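Transcription antitermination protein NusB (Thermotoga maritima, PDB 1TZV) probably binds the boxA antiterminator RNA and takes part in transcription antitermination of ribosomal RNA operons. Local coordinates at residues A[9-14]-A[33-38]; A[64-67]-A[73-76]; A[82-87]-A[108-113]; A[87-92]-A[128-133]. All coordinates share one frame; numbering follows the deposited sequence. Where two conformers were deposited one is given.

Contact 1. Residues A[9-14]-A[33-38]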
loop_
_atom_site.group_PDB
_atom_site.type_symbol
_atom_site.label_atom_id
_atom_site.label_comp_id
_atom_site.label_asym_id
_atom_site.label_seq_id
_atom_site.Cartn_x
_atom_site.Cartn_y
_atom_site.Cartn_z
ATOM N N ARG A 9 -4.355 3.516 -6.932
ATOM C CA ARG A 9 -3.459 3.009 -5.903
ATOM C C ARG A 9 -2.190 3.834 -5.784
ATOM O O ARG A 9 -1.675 4.015 -4.672
ATOM C CB ARG A 9 -3.095 1.543 -6.152
ATOM C CG ARG A 9 -2.418 0.902 -4.958
ATOM C CD ARG A 9 -1.882 -0.474 -5.265
ATOM N NE ARG A 9 -2.910 -1.484 -5.500
ATOM C CZ ARG A 9 -3.223 -1.961 -6.695
ATOM N NH1 ARG A 9 -2.616 -1.517 -7.787
ATOM N NH2 ARG A 9 -4.097 -2.947 -6.789
ATOM N N LEU A 10 -1.680 4.329 -6.909
ATOM C CA LEU A 10 -0.476 5.153 -6.862
ATOM C C LEU A 10 -0.738 6.457 -6.117
ATOM O O LEU A 10 0.156 6.987 -5.468
ATOM C CB LEU A 10 0.047 5.466 -8.268
ATOM C CG LEU A 10 1.054 4.495 -8.891
ATOM C CD1 LEU A 10 1.319 4.960 -10.317
ATOM C CD2 LEU A 10 2.356 4.428 -8.067
ATOM N N ALA A 11 -1.956 6.987 -6.205
ATOM C CA ALA A 11 -2.267 8.234 -5.486
ATOM C C ALA A 11 -2.187 7.969 -3.976
ATOM O O ALA A 11 -1.714 8.815 -3.208
ATOM C CB ALA A 11 -3.670 8.745 -5.862
ATOM N N VAL A 12 -2.675 6.801 -3.552
ATOM C CA VAL A 12 -2.617 6.411 -2.146
ATOM C C VAL A 12 -1.138 6.324 -1.735
ATOM O O VAL A 12 -0.731 6.865 -0.699
ATOM C CB VAL A 12 -3.328 5.042 -1.927
ATOM C CG1 VAL A 12 -3.127 4.589 -0.511
ATOM C CG2 VAL A 12 -4.817 5.166 -2.231
ATOM N N PHE A 13 -0.339 5.659 -2.567
ATOM C CA PHE A 13 1.080 5.540 -2.275
ATOM C C PHE A 13 1.734 6.916 -2.195
ATOM O O PHE A 13 2.507 7.164 -1.276
ATOM C CB PHE A 13 1.795 4.699 -3.327
ATOM C CG PHE A 13 3.280 4.685 -3.135
ATOM C CD1 PHE A 13 3.848 3.923 -2.125
ATOM C CD2 PHE A 13 4.088 5.524 -3.876
ATOM C CE1 PHE A 13 5.221 4.016 -1.847
ATOM C CE2 PHE A 13 5.458 5.627 -3.611
ATOM C CZ PHE A 13 6.020 4.871 -2.593
ATOM N N LYS A 14 1.439 7.804 -3.141
ATOM C CA LYS A 14 2.035 9.134 -3.101
ATOM C C LYS A 14 1.683 9.889 -1.828
ATOM O O LYS A 14 2.526 10.607 -1.285
ATOM C CB LYS A 14 1.622 9.938 -4.334
ATOM C CG LYS A 14 2.197 9.388 -5.629
ATOM C CD LYS A 14 1.823 10.251 -6.827
ATOM C CE LYS A 14 0.321 10.270 -7.048
ATOM N NZ LYS A 14 -0.073 11.206 -8.131
ATOM N N GLU A 33 -4.680 16.917 -1.883
ATOM C CA GLU A 33 -3.859 17.771 -2.749
ATOM C C GLU A 33 -3.509 17.005 -4.028
ATOM O O GLU A 33 -3.386 17.584 -5.110
ATOM C CB GLU A 33 -2.551 18.170 -2.064
ATOM C CG GLU A 33 -2.690 18.961 -0.771
ATOM C CD GLU A 33 -1.337 19.333 -0.186
ATOM O OE1 GLU A 33 -0.321 18.748 -0.620
ATOM O OE2 GLU A 33 -1.291 20.200 0.710
ATOM N N ILE A 34 -3.353 15.691 -3.891
ATOM C CA ILE A 34 -2.996 14.814 -5.006
ATOM C C ILE A 34 -4.190 14.549 -5.915
ATOM O O ILE A 34 -4.069 14.572 -7.146
ATOM C CB ILE A 34 -2.436 13.471 -4.455
ATOM C CG1 ILE A 34 -1.080 13.735 -3.795
ATOM C CG2 ILE A 34 -2.299 12.436 -5.561
ATOM C CD1 ILE A 34 -0.663 12.655 -2.822
ATOM N N LEU A 35 -5.347 14.296 -5.307
ATOM C CA LEU A 35 -6.559 14.038 -6.073
ATOM C C LEU A 35 -7.009 15.336 -6.738
ATOM O O LEU A 35 -7.022 16.401 -6.121
ATOM C CB LEU A 35 -7.681 13.500 -5.169
ATOM C CG LEU A 35 -7.402 12.147 -4.496
ATOM C CD1 LEU A 35 -8.534 11.812 -3.541
ATOM C CD2 LEU A 35 -7.239 11.047 -5.545
ATOM N N ASP A 36 -7.338 15.241 -8.015
ATOM C CA ASP A 36 -7.809 16.400 -8.756
ATOM C C ASP A 36 -8.754 15.933 -9.845
ATOM O O ASP A 36 -9.219 14.788 -9.831
ATOM C CB ASP A 36 -6.636 17.196 -9.351
ATOM C CG ASP A 36 -5.755 16.366 -10.255
ATOM O OD1 ASP A 36 -6.233 15.351 -10.782
ATOM O OD2 ASP A 36 -4.582 16.744 -10.453
ATOM N N GLU A 37 -9.035 16.826 -10.789
ATOM C CA GLU A 37 -9.942 16.535 -11.887
ATOM C C GLU A 37 -9.546 15.335 -12.742
ATOM O O GLU A 37 -10.395 14.759 -13.424
ATOM C CB GLU A 37 -10.097 17.775 -12.782
ATOM C CG GLU A 37 -8.775 18.443 -13.144
ATOM C CD GLU A 37 -8.144 19.183 -11.971
ATOM O OE1 GLU A 37 -6.941 19.523 -12.058
ATOM O OE2 GLU A 37 -8.850 19.439 -10.970
ATOM N N THR A 38 -8.273 14.948 -12.713
ATOM C CA THR A 38 -7.840 13.805 -13.516
ATOM C C THR A 38 -8.258 12.455 -12.927
ATOM O O THR A 38 -8.111 11.414 -13.575
ATOM C CB THR A 38 -6.308 13.805 -13.756
ATOM O OG1 THR A 38 -5.613 13.535 -12.534
ATOM C CG2 THR A 38 -5.862 15.152 -14.306
#
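Ile34, in the last turn of helix 27-34, lies against Ala11 and Lys14 on helix 5-19. Its CG2 branch stands anti to the backbone N (chi1 of Ile34, to CG1, is -69°) and meets Ala11 CB at 3.9 Å; alanine is short enough at this spot to let a branched residue come near. The other branch, ending in CD1, rests on the root of Lys14, 3.8 Å from Lys14 C. In one of its two modelled conformers the lysine is bent at chi3 (-63°), which folds its tail over the isoleucine: Lys14 CE is 3.7 Å and Lys14 NZ 3.6 Å from Ile34 CG2. The chain leaves the helix at Leu35, whose CD2 still reaches Ala11 CB at 4.3 Å. Beyond it Asp36 OD1 accepts Thr38 N from above the carboxylate plane (2.8 Å), making an Asx turn, and receives Thr38 OG1 on its syn lone pair. Were Ile34 cut back to an alanine, the bent tail of Lys14 would probably lose its apolar support and a gap would open beside Ala11. No hydrogen bond joins the two segments, so the pairing rests on apolar shape, and the ammonium lying over Ile34 CG2 finds its polar partner in Tyr39 OH.

Contact 2. Residues A[64-67]-A[73-76]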
loop_
_atom_site.group_PDB
_atom_site.type_symbol
_atom_site.label_atom_id
_atom_site.label_comp_id
_atom_site.label_asym_id
_atom_site.label_seq_id
_atom_site.Cartn_x
_atom_site.Cartn_y
_atom_site.Cartn_z
ATOM N N LEU A 64 1.986 -6.271 12.062
ATOM C CA LEU A 64 1.900 -7.493 11.276
ATOM C C LEU A 64 3.111 -7.599 10.329
ATOM O O LEU A 64 3.764 -8.636 10.263
ATOM C CB LEU A 64 0.595 -7.525 10.477
ATOM C CG LEU A 64 0.417 -8.744 9.552
ATOM C CD1 LEU A 64 0.575 -10.047 10.337
ATOM C CD2 LEU A 64 -0.935 -8.678 8.885
ATOM N N ILE A 65 3.427 -6.526 9.607
ATOM C CA ILE A 65 4.571 -6.555 8.700
ATOM C C ILE A 65 5.859 -6.892 9.457
ATOM O O ILE A 65 6.686 -7.687 8.993
ATOM C CB ILE A 65 4.748 -5.180 8.001
ATOM C CG1 ILE A 65 3.560 -4.919 7.078
ATOM C CG2 ILE A 65 6.041 -5.158 7.200
ATOM C CD1 ILE A 65 3.418 -3.438 6.723
ATOM N N SER A 66 6.013 -6.308 10.639
ATOM C CA SER A 66 7.208 -6.523 11.440
ATOM C C SER A 66 7.430 -7.991 11.823
ATOM O O SER A 66 8.563 -8.387 12.103
ATOM C CB SER A 66 7.166 -5.630 12.684
ATOM O OG SER A 66 7.255 -4.248 12.323
ATOM N N ARG A 67 6.367 -8.790 11.835
ATOM C CA ARG A 67 6.508 -10.207 12.171
ATOM C C ARG A 67 7.225 -10.977 11.063
ATOM O O ARG A 67 7.537 -12.161 11.219
ATOM C CB ARG A 67 5.139 -10.836 12.421
ATOM C CG ARG A 67 4.444 -10.326 13.665
ATOM C CD ARG A 67 3.084 -10.974 13.802
ATOM N NE ARG A 67 2.072 -10.024 14.246
ATOM C CZ ARG A 67 0.772 -10.284 14.265
ATOM N NH1 ARG A 67 0.326 -11.468 13.866
ATOM N NH2 ARG A 67 -0.083 -9.358 14.671
ATOM N N SER A 73 14.324 -3.458 9.976
ATOM C CA SER A 73 13.174 -3.151 10.819
ATOM C C SER A 73 12.331 -2.280 9.890
ATOM O O SER A 73 12.851 -1.705 8.931
ATOM C CB SER A 73 13.580 -2.355 12.052
ATOM O OG SER A 73 14.054 -1.075 11.684
ATOM N N LEU A 74 11.041 -2.188 10.159
ATOM C CA LEU A 74 10.153 -1.392 9.319
ATOM C C LEU A 74 10.648 0.052 9.202
ATOM O O LEU A 74 10.602 0.634 8.127
ATOM C CB LEU A 74 8.743 -1.420 9.903
ATOM C CG LEU A 74 7.630 -0.823 9.044
ATOM C CD1 LEU A 74 7.534 -1.547 7.710
ATOM C CD2 LEU A 74 6.317 -0.942 9.814
ATOM N N ASN A 75 11.159 0.602 10.292
ATOM C CA ASN A 75 11.630 1.980 10.278
ATOM C C ASN A 75 12.927 2.198 9.502
ATOM O O ASN A 75 13.207 3.311 9.047
ATOM C CB ASN A 75 11.788 2.488 11.715
ATOM C CG ASN A 75 12.819 1.706 12.504
ATOM N N ARG A 76 13.706 1.135 9.322
ATOM C CA ARG A 76 14.972 1.241 8.605
ATOM C C ARG A 76 14.819 1.027 7.113
ATOM O O ARG A 76 15.721 1.325 6.339
ATOM C CB ARG A 76 15.993 0.270 9.194
ATOM C CG ARG A 76 16.651 0.808 10.473
ATOM C CD ARG A 76 17.594 -0.230 11.068
ATOM N NE ARG A 76 18.408 -0.861 10.033
ATOM C CZ ARG A 76 18.468 -2.174 9.828
ATOM N NH1 ARG A 76 17.761 -3.002 10.592
ATOM N NH2 ARG A 76 19.228 -2.659 8.852
HETATM O O HOH W 1 9.974 -3.679 12.364
#
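Leu74 reaches back from the loop to Ile65 on helix 58-66, and the apolar half of this small contact is a methyl-to-methyl meeting: Leu74 CD1 lies 3.9 Å from Ile65 CG2, one side chain set squarely across the other. The CB of Leu74 points toward helix 58-66, and with CG opposite the backbone N (chi1 -171°) its CD1 comes to lie on the isoleucine methyl. Ile65 is buried and also packs on Leu85 and Thr89 of helix 79-94, so a beta-branched residue fills the corner where helix and loop come together. In the all-helical NusB fold this is the link between two consecutive helices: the loop after helix 58-66 doubles back on that helix before helix 79-94 begins, and Leu74 O accepts a hydrogen bond from Arg82 of the latter. The other half is looser and wet. Ser66 OG, partly exposed, stays 4.0 Å from Leu74 CB, and a water bridges the gap, donating to Ser66 OG at 2.8 Å and accepting from Leu74 N at 2.9 Å. A serine suits this edge because its hydroxyl serves two partners, the water and the carbonyl of Asp62 one turn earlier. Within the loop, Arg76 N bonds to Ser73 O at 3.0 Å.

Contact 3. Residues A[82-87]-A[108-113]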
loop_
_atom_site.group_PDB
_atom_site.type_symbol
_atom_site.label_atom_id
_atom_site.label_comp_id
_atom_site.label_asym_id
_atom_site.label_seq_id
_atom_site.Cartn_x
_atom_site.Cartn_y
_atom_site.Cartn_z
ATOM N N ARG A 82 8.656 0.655 2.943
ATOM C CA ARG A 82 7.788 0.650 4.110
ATOM C C ARG A 82 6.339 0.942 3.715
ATOM O O ARG A 82 5.390 0.247 4.141
ATOM C CB ARG A 82 8.276 1.714 5.122
ATOM C CG ARG A 82 7.272 2.047 6.242
ATOM C CD ARG A 82 7.898 2.860 7.391
ATOM N NE ARG A 82 8.516 4.095 6.923
ATOM C CZ ARG A 82 9.817 4.238 6.699
ATOM N NH1 ARG A 82 10.266 5.396 6.251
ATOM N NH2 ARG A 82 10.668 3.252 6.961
ATOM N N ASN A 83 6.145 1.949 2.876
ATOM C CA ASN A 83 4.785 2.309 2.505
ATOM C C ASN A 83 4.156 1.391 1.462
ATOM O O ASN A 83 2.929 1.211 1.470
ATOM C CB ASN A 83 4.751 3.793 2.168
ATOM C CG ASN A 83 4.987 4.636 3.402
ATOM O OD1 ASN A 83 6.064 5.258 3.580
ATOM N ND2 ASN A 83 4.054 4.607 4.298
ATOM N N VAL A 84 4.960 0.785 0.602
ATOM C CA VAL A 84 4.406 -0.200 -0.324
ATOM C C VAL A 84 3.920 -1.380 0.547
ATOM O O VAL A 84 2.831 -1.923 0.302
ATOM C CB VAL A 84 5.465 -0.709 -1.328
ATOM C CG1 VAL A 84 4.976 -2.015 -2.020
ATOM C CG2 VAL A 84 5.708 0.358 -2.374
ATOM N N LEU A 85 4.682 -1.789 1.551
ATOM C CA LEU A 85 4.248 -2.898 2.398
ATOM C C LEU A 85 2.980 -2.541 3.162
ATOM O O LEU A 85 2.060 -3.362 3.279
ATOM C CB LEU A 85 5.375 -3.326 3.347
ATOM C CG LEU A 85 6.542 -4.036 2.645
ATOM C CD1 LEU A 85 7.676 -4.262 3.656
ATOM C CD2 LEU A 85 6.097 -5.383 2.050
ATOM N N ARG A 86 2.882 -1.323 3.679
ATOM C CA ARG A 86 1.672 -0.902 4.393
ATOM C C ARG A 86 0.456 -0.929 3.465
ATOM O O ARG A 86 -0.608 -1.466 3.815
ATOM C CB ARG A 86 1.820 0.521 4.949
ATOM C CG ARG A 86 2.715 0.622 6.148
ATOM C CD ARG A 86 3.084 2.067 6.376
ATOM N NE ARG A 86 3.579 2.258 7.739
ATOM C CZ ARG A 86 4.195 3.361 8.159
ATOM N NH1 ARG A 86 4.571 3.462 9.427
ATOM N NH2 ARG A 86 4.479 4.331 7.297
ATOM N N LEU A 87 0.606 -0.346 2.286
ATOM C CA LEU A 87 -0.469 -0.273 1.300
ATOM C C LEU A 87 -0.943 -1.659 0.855
ATOM O O LEU A 87 -2.155 -1.950 0.815
ATOM C CB LEU A 87 0.013 0.551 0.093
ATOM C CG LEU A 87 -0.872 0.662 -1.154
ATOM C CD1 LEU A 87 -2.309 0.977 -0.780
ATOM C CD2 LEU A 87 -0.307 1.753 -2.056
ATOM N N ILE A 108 4.763 -4.927 -6.064
ATOM C CA ILE A 108 6.119 -5.115 -6.564
ATOM C C ILE A 108 6.412 -4.050 -7.626
ATOM O O ILE A 108 7.523 -3.503 -7.663
ATOM C CB ILE A 108 6.287 -6.529 -7.197
ATOM C CG1 ILE A 108 6.253 -7.605 -6.112
ATOM C CG2 ILE A 108 7.590 -6.615 -7.998
ATOM C CD1 ILE A 108 6.011 -9.010 -6.685
ATOM N N GLU A 109 5.453 -3.766 -8.497
ATOM C CA GLU A 109 5.637 -2.744 -9.534
ATOM C C GLU A 109 5.958 -1.393 -8.901
ATOM O O GLU A 109 6.849 -0.672 -9.394
ATOM C CB GLU A 109 4.379 -2.578 -10.392
ATOM C CG GLU A 109 4.093 -3.655 -11.445
ATOM C CD GLU A 109 2.695 -3.496 -12.075
ATOM O OE1 GLU A 109 2.077 -2.413 -11.931
ATOM O OE2 GLU A 109 2.210 -4.452 -12.722
ATOM N N ILE A 110 5.250 -1.015 -7.837
ATOM C CA ILE A 110 5.528 0.268 -7.201
ATOM C C ILE A 110 6.914 0.252 -6.577
ATOM O O ILE A 110 7.668 1.220 -6.709
ATOM C CB ILE A 110 4.460 0.608 -6.134
ATOM C CG1 ILE A 110 3.080 0.726 -6.799
ATOM C CG2 ILE A 110 4.819 1.948 -5.443
ATOM C CD1 ILE A 110 1.925 0.985 -5.792
ATOM N N ALA A 111 7.274 -0.830 -5.902
ATOM C CA ALA A 111 8.591 -0.920 -5.284
ATOM C C ALA A 111 9.690 -0.806 -6.331
ATOM O O ALA A 111 10.697 -0.141 -6.087
ATOM C CB ALA A 111 8.733 -2.233 -4.522
ATOM N N LYS A 112 9.515 -1.428 -7.487
ATOM C CA LYS A 112 10.528 -1.352 -8.544
ATOM C C LYS A 112 10.565 0.040 -9.167
ATOM O O LYS A 112 11.639 0.552 -9.511
ATOM C CB LYS A 112 10.242 -2.394 -9.618
ATOM C CG LYS A 112 10.546 -3.796 -9.161
ATOM C CD LYS A 112 10.323 -4.798 -10.292
ATOM C CE LYS A 112 10.748 -6.193 -9.885
ATOM N NZ LYS A 112 10.654 -7.129 -11.041
ATOM N N ARG A 113 9.398 0.661 -9.283
ATOM C CA ARG A 113 9.237 1.994 -9.855
ATOM C C ARG A 113 10.157 3.001 -9.181
ATOM O O ARG A 113 10.872 3.762 -9.863
ATOM C CB ARG A 113 7.764 2.428 -9.681
ATOM C CG ARG A 113 7.366 3.809 -10.193
ATOM C CD ARG A 113 5.864 4.040 -9.919
ATOM N NE ARG A 113 5.425 5.376 -10.323
ATOM C CZ ARG A 113 5.080 5.711 -11.561
ATOM N NH1 ARG A 113 4.705 6.948 -11.827
ATOM N NH2 ARG A 113 5.100 4.804 -12.530
#
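The helical segments carrying Val84 and Ile110 run antiparallel, their directions 168° apart and their axes approaching to 9.6 Å. The closest backbones are at Val84 and Ala111, with Val84 CA 6.5 Å from Ala111 CA. Helices 79-94 and 100-114 follow each other in the chain with a short loop between them, so the pair is an alpha-helical hairpin, here in the middle of the all-helical NusB fold. All four touching residues are buried and apolar, as the place demands. Val84 and Ile110 point toward the opposite helix and lie alongside but run in opposite senses, bringing Val84 CG2 to 3.6 Å from Ile110 CG2. On the valine CG2 lies beside the backbone N, with CG1 turned opposite that N (chi1 164°); two short branches on the beta carbon make a compact wedge that fits between close helices. The isoleucine is longer: its extended chi2 of 177° carries CD1 on to a looser meeting with Leu87, where Leu87 CD2, in the conformer given, stands 4.4 Å from Ile110 CD1. Helix 5-19 packs on this pair through Phe13, which touches both Val84 and Ile110, while Val123 of helix 117-134 lies on Ala111. On another face of helix 79-94, Arg82 forms a salt bridge with Glu20 and Arg86 one with Asp62. Ala111 suits the closest point because its lone methyl leaves the helix surface bare enough for the valine to come down on the backbone itself: Val84 CG2 rests 4.0 Å from Ala111 N.

Contact 4. Residues A[87-92]-A[128-133]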
loop_
_atom_site.group_PDB
_atom_site.type_symbol
_atom_site.label_atom_id
_atom_site.label_comp_id
_atom_site.label_asym_id
_atom_site.label_seq_id
_atom_site.Cartn_x
_atom_site.Cartn_y
_atom_site.Cartn_z
ATOM N N LEU A 87 0.606 -0.346 2.286
ATOM C CA LEU A 87 -0.469 -0.273 1.300
ATOM C C LEU A 87 -0.943 -1.659 0.855
ATOM O O LEU A 87 -2.155 -1.950 0.815
ATOM C CB LEU A 87 0.013 0.551 0.093
ATOM C CG LEU A 87 -0.872 0.662 -1.154
ATOM C CD1 LEU A 87 -2.309 0.977 -0.780
ATOM C CD2 LEU A 87 -0.307 1.753 -2.056
ATOM N N ALA A 88 0.003 -2.520 0.514
ATOM C CA ALA A 88 -0.321 -3.877 0.078
ATOM C C ALA A 88 -0.944 -4.706 1.199
ATOM O O ALA A 88 -1.857 -5.505 0.927
ATOM C CB ALA A 88 0.941 -4.589 -0.453
ATOM N N THR A 89 -0.468 -4.567 2.436
ATOM C CA THR A 89 -1.026 -5.332 3.559
ATOM C C THR A 89 -2.464 -4.870 3.796
ATOM O O THR A 89 -3.368 -5.701 3.994
ATOM C CB THR A 89 -0.141 -5.163 4.811
ATOM O OG1 THR A 89 1.147 -5.712 4.518
ATOM C CG2 THR A 89 -0.711 -5.936 6.024
ATOM N N TYR A 90 -2.705 -3.566 3.744
ATOM C CA TYR A 90 -4.047 -3.044 3.895
ATOM C C TYR A 90 -4.943 -3.649 2.815
ATOM O O TYR A 90 -6.044 -4.138 3.092
ATOM C CB TYR A 90 -4.050 -1.515 3.739
ATOM C CG TYR A 90 -5.450 -0.986 3.512
ATOM C CD1 TYR A 90 -6.370 -0.895 4.576
ATOM C CD2 TYR A 90 -5.912 -0.737 2.220
ATOM C CE1 TYR A 90 -7.712 -0.587 4.338
ATOM C CE2 TYR A 90 -7.258 -0.431 1.975
ATOM C CZ TYR A 90 -8.140 -0.367 3.041
ATOM O OH TYR A 90 -9.480 -0.131 2.803
ATOM N N GLU A 91 -4.490 -3.611 1.568
ATOM C CA GLU A 91 -5.288 -4.122 0.470
ATOM C C GLU A 91 -5.558 -5.622 0.624
ATOM O O GLU A 91 -6.698 -6.083 0.416
ATOM C CB GLU A 91 -4.593 -3.815 -0.864
ATOM C CG GLU A 91 -5.462 -4.103 -2.059
ATOM C CD GLU A 91 -4.793 -3.674 -3.344
ATOM O OE1 GLU A 91 -4.097 -4.512 -3.957
ATOM O OE2 GLU A 91 -4.944 -2.509 -3.735
ATOM N N LEU A 92 -4.533 -6.377 0.978
ATOM C CA LEU A 92 -4.655 -7.821 1.204
ATOM C C LEU A 92 -5.734 -8.138 2.258
ATOM O O LEU A 92 -6.616 -8.996 2.055
ATOM C CB LEU A 92 -3.328 -8.353 1.731
ATOM C CG LEU A 92 -2.490 -9.497 1.190
ATOM C CD1 LEU A 92 -1.042 -9.036 1.034
ATOM C CD2 LEU A 92 -2.555 -10.653 2.170
ATOM N N ASP A 128 4.498 -12.362 -0.073
ATOM C CA ASP A 128 4.090 -13.754 -0.303
ATOM C C ASP A 128 3.878 -14.415 1.048
ATOM O O ASP A 128 2.917 -15.178 1.236
ATOM C CB ASP A 128 5.166 -14.544 -1.063
ATOM C CG ASP A 128 5.125 -14.322 -2.558
ATOM O OD1 ASP A 128 6.054 -14.825 -3.230
ATOM O OD2 ASP A 128 4.198 -13.668 -3.081
ATOM N N ARG A 129 4.763 -14.138 2.000
ATOM C CA ARG A 129 4.666 -14.716 3.333
ATOM C C ARG A 129 3.446 -14.187 4.088
ATOM O O ARG A 129 2.717 -14.948 4.733
ATOM C CB ARG A 129 5.971 -14.464 4.108
ATOM C CG ARG A 129 7.156 -15.294 3.584
ATOM C CD ARG A 129 8.521 -14.727 4.012
ATOM N NE ARG A 129 8.716 -14.767 5.457
ATOM C CZ ARG A 129 9.480 -13.926 6.154
ATOM N NH1 ARG A 129 9.580 -14.064 7.467
ATOM N NH2 ARG A 129 10.123 -12.928 5.554
ATOM N N ILE A 130 3.193 -12.886 4.018
ATOM C CA ILE A 130 2.028 -12.333 4.697
ATOM C C ILE A 130 0.742 -12.901 4.090
ATOM O O ILE A 130 -0.185 -13.272 4.823
ATOM C CB ILE A 130 1.985 -10.787 4.592
ATOM C CG1 ILE A 130 3.127 -10.184 5.412
ATOM C CG2 ILE A 130 0.629 -10.252 5.061
ATOM C CD1 ILE A 130 3.332 -8.685 5.163
ATOM N N ALA A 131 0.691 -12.977 2.767
ATOM C CA ALA A 131 -0.503 -13.470 2.082
ATOM C C ALA A 131 -0.802 -14.933 2.375
ATOM O O ALA A 131 -1.965 -15.307 2.594
ATOM C CB ALA A 131 -0.365 -13.266 0.575
ATOM N N LYS A 132 0.230 -15.763 2.421
ATOM C CA LYS A 132 -0.035 -17.180 2.638
ATOM C C LYS A 132 -0.515 -17.467 4.048
ATOM O O LYS A 132 -1.110 -18.528 4.303
ATOM C CB LYS A 132 1.190 -18.022 2.291
ATOM C CG LYS A 132 2.338 -17.927 3.248
ATOM C CD LYS A 132 3.473 -18.826 2.768
ATOM C CE LYS A 132 3.786 -18.590 1.296
ATOM N N GLU A 133 -0.307 -16.528 4.969
ATOM C CA GLU A 133 -0.744 -16.735 6.344
ATOM C C GLU A 133 -1.907 -15.836 6.744
ATOM O O GLU A 133 -2.553 -16.094 7.764
ATOM C CB GLU A 133 0.426 -16.518 7.315
ATOM C CG GLU A 133 1.573 -17.474 7.058
ATOM C CD GLU A 133 2.695 -17.346 8.063
ATOM O OE1 GLU A 133 2.734 -16.346 8.804
ATOM O OE2 GLU A 133 3.552 -18.255 8.100
#
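Thr89 is the first residue of segment 87-92 to touch helix 117-134: its OG1 lies 3.7 Å from Ile130 CD1, and Thr89 and Ile130 lie crosswise. The hydroxyl is buried, but it is satisfied by the carbonyl of Leu85 one turn earlier, which lets a threonine sit among apolar neighbours. Past it, the buried carboxylate of Glu91 serves another interface, in a salt bridge with Arg9. The two helices run nearly parallel, crossing at -17° with axes 10.8 Å apart, as the first and third members of an up-down-up set whose middle helix, 100-114, also packs on Ala88 and Ala131. Leu92 then closes the gap between them. Its conformation is unusual: chi1 (-126°) and chi2 (130°) both lie off the staggered positions, and together they set CD2 against the other helix, 3.8 Å from Ala131 CB. A small side chain suits this place, since the leucine methyl comes in directly beside it. The still closer approach of Leu92 CD2 to Ala131 CA, 3.5 Å, is doubtful, being tighter than carbon atoms usually pack. The same methyl is 4.3 Å from Ile130 CG2, where the branched isoleucine offers a second apolar surface to the leucine.

Contacts 3 and 4 are buried and share helix 79-94, which meets helix 100-114 antiparallel in one and helix 117-134 nearly parallel in the other. Contacts 1 and 2 are only partly buried and stand on opposite sides of the chain's centre, about 25 Å apart between centres. Chemistry follows place: branched aliphatics and alanines dominate the inner pair, though contact 4 takes in one polar group, a threonine hydroxyl paired within its own helix, whereas the outer two add a lysine chain in contact 1 and a bridging water in contact 2. Each outer contact also touches the inner ones: Val12 packs on Leu87, which contacts 3 and 4 share, and Leu64 of contact 2 meets Thr89 of contact 4.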